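Local structure of 3-hydroxyadipyl-CoA dehydrogenase (Escherichia coli, 3MOG) at residues A338-V343 and V359-A364. The protein catalyses the NAD(+)-dependent oxidation of 3-hydroxyadipyl-CoA to 3-oxoadipyl-CoA in the phenylacetate degradation pathway. Numbering follows the deposited sequence.
Sequences ARPVVV and VNPDSA
The side-chain amide of Asn360 grips both polar backbone atoms of Val341 at once, adding two side-chain bonds at the start of strand 341-345, where Val341 also pairs through its backbone with Ala357. Asn360 OD1 accepts from Val341 N at 3.0 Å, with an N-H...O angle of 151° and the donor slightly tilted from the amide carbonyl plane. The return bond, Asn360 ND2 to Val341 O, is equally long at 3.0 Å but more bent (137°), and its donor lies above the peptide carbonyl plane instead of on a lone pair. With chi1 at -76°, CG of Asn360 stands beside its own backbone N and opposite the carbonyl carbon, which carries the amide across to Val341. The two bonds fix its rotation, and a weak hydrogen bond from ND2 to Thr365 OG1 adds to the hold on this buried group.

Two apolar atoms meet the amide, one at each end. Pro340 CB lies 3.4 Å from Asn360 OD1; Val342 CG2 approaches Asn360 ND2 to 3.7 Å, the two side chains crossing at nearly a right angle. A separate apolar patch forms where Pro340 CB meets the methyl of Ala364 at 3.8 Å and Pro340 CG reaches Pro361 CD at 4.2 Å.

Within the reduced Rossmann-fold domain, the contact ties the incoming end of strand 341-345 to the turn that leads from strand 351-356 into helix 362-373, with Pro361 at the N-cap position. Strand 320-324 pairs alongside through Leu321 and Ile323, and Ala364 rests on its Val320; the side chain of Val341 points away from the 359-364 segment, against Ala334 of helix 330-337 and Ile323.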
loop_
_atom_site.group_PDB
_atom_site.type_symbol
_atom_site.label_atom_id
_atom_site.label_comp_id
_atom_site.label_asym_id
_atom_site.label_seq_id
_atom_site.Cartn_x
_atom_site.Cartn_y
_atom_site.Cartn_z
ATOM N N ALA C 338 20.538 -28.048 -18.773
ATOM C CA ALA C 338 20.246 -29.383 -19.345
ATOM C C ALA C 338 20.813 -30.572 -18.541
ATOM O O ALA C 338 21.224 -31.585 -19.117
ATOM C CB ALA C 338 20.693 -29.454 -20.817
ATOM N N ARG C 339 20.852 -30.419 -17.217
ATOM C CA ARG C 339 21.437 -31.384 -16.293
ATOM C C ARG C 339 20.452 -31.451 -15.136
ATOM O O ARG C 339 19.689 -30.510 -14.950
ATOM C CB ARG C 339 22.767 -30.856 -15.741
ATOM C CG ARG C 339 23.857 -30.635 -16.756
ATOM C CD ARG C 339 24.881 -29.621 -16.264
ATOM N NE ARG C 339 25.711 -30.137 -15.173
ATOM C CZ ARG C 339 26.753 -30.952 -15.328
ATOM N NH1 ARG C 339 27.112 -31.382 -16.538
ATOM N NH2 ARG C 339 27.433 -31.351 -14.263
ATOM N N PRO C 340 20.475 -32.543 -14.343
ATOM C CA PRO C 340 19.701 -32.548 -13.115
ATOM C C PRO C 340 20.330 -31.624 -12.083
ATOM O O PRO C 340 21.554 -31.453 -12.086
ATOM C CB PRO C 340 19.818 -33.997 -12.620
ATOM C CG PRO C 340 20.330 -34.769 -13.766
ATOM C CD PRO C 340 21.172 -33.824 -14.538
ATOM N N VAL C 341 19.494 -31.038 -11.218
ATOM C CA VAL C 341 19.935 -30.081 -10.207
ATOM C C VAL C 341 19.211 -30.308 -8.882
ATOM O O VAL C 341 17.983 -30.448 -8.839
ATOM C CB VAL C 341 19.752 -28.598 -10.676
ATOM C CG1 VAL C 341 20.110 -27.618 -9.572
ATOM C CG2 VAL C 341 20.602 -28.289 -11.885
ATOM N N VAL C 342 19.986 -30.372 -7.800
ATOM C CA VAL C 342 19.430 -30.281 -6.462
ATOM C C VAL C 342 19.858 -28.933 -5.850
ATOM O O VAL C 342 21.046 -28.591 -5.835
ATOM C CB VAL C 342 19.843 -31.487 -5.574
ATOM C CG1 VAL C 342 19.244 -31.366 -4.161
ATOM C CG2 VAL C 342 19.407 -32.789 -6.212
ATOM N N VAL C 343 18.883 -28.157 -5.385
ATOM C CA VAL C 343 19.166 -26.908 -4.682
ATOM C C VAL C 343 19.261 -27.169 -3.165
ATOM O O VAL C 343 18.403 -27.830 -2.597
ATOM C CB VAL C 343 18.121 -25.812 -5.028
ATOM C CG1 VAL C 343 18.069 -24.728 -3.967
ATOM C CG2 VAL C 343 18.441 -25.192 -6.391
ATOM N N VAL C 359 12.196 -32.288 -13.036
ATOM C CA VAL C 359 12.840 -32.959 -14.171
ATOM C C VAL C 359 13.975 -33.943 -13.789
ATOM O O VAL C 359 14.463 -34.687 -14.649
ATOM C CB VAL C 359 13.330 -31.895 -15.219
ATOM C CG1 VAL C 359 14.739 -31.398 -14.914
ATOM C CG2 VAL C 359 13.244 -32.420 -16.641
ATOM N N ASN C 360 14.396 -33.950 -12.519
ATOM C CA ASN C 360 15.397 -34.915 -12.050
ATOM C C ASN C 360 14.850 -36.330 -12.092
ATOM O O ASN C 360 13.710 -36.567 -11.673
ATOM C CB ASN C 360 15.842 -34.648 -10.607
ATOM C CG ASN C 360 16.799 -33.480 -10.481
ATOM O OD1 ASN C 360 16.952 -32.678 -11.397
ATOM N ND2 ASN C 360 17.444 -33.375 -9.323
ATOM N N PRO C 361 15.657 -37.270 -12.616
ATOM C CA PRO C 361 15.413 -38.676 -12.343
ATOM C C PRO C 361 15.781 -38.916 -10.894
ATOM O O PRO C 361 16.782 -38.367 -10.411
ATOM C CB PRO C 361 16.404 -39.403 -13.263
ATOM C CG PRO C 361 16.840 -38.374 -14.277
ATOM C CD PRO C 361 16.777 -37.069 -13.556
ATOM N N ASP C 362 14.982 -39.734 -10.213
ATOM C CA ASP C 362 15.136 -39.993 -8.777
ATOM C C ASP C 362 16.514 -40.552 -8.400
ATOM O O ASP C 362 16.920 -40.475 -7.236
ATOM C CB ASP C 362 14.014 -40.915 -8.267
ATOM C CG ASP C 362 12.620 -40.274 -8.361
ATOM O OD1 ASP C 362 12.391 -39.447 -9.266
ATOM O OD2 ASP C 362 11.746 -40.602 -7.528
ATOM N N SER C 363 17.222 -41.097 -9.391
ATOM C CA SER C 363 18.571 -41.630 -9.201
ATOM C C SER C 363 19.584 -40.503 -8.990
ATOM O O SER C 363 20.508 -40.626 -8.183
ATOM C CB SER C 363 18.985 -42.506 -10.394
ATOM O OG SER C 363 18.917 -41.789 -11.617
ATOM N N ALA C 364 19.394 -39.409 -9.723
ATOM C CA ALA C 364 20.237 -38.227 -9.604
ATOM C C ALA C 364 20.037 -37.510 -8.253
ATOM O O ALA C 364 21.008 -37.093 -7.611
ATOM C CB ALA C 364 19.971 -37.292 -10.774
#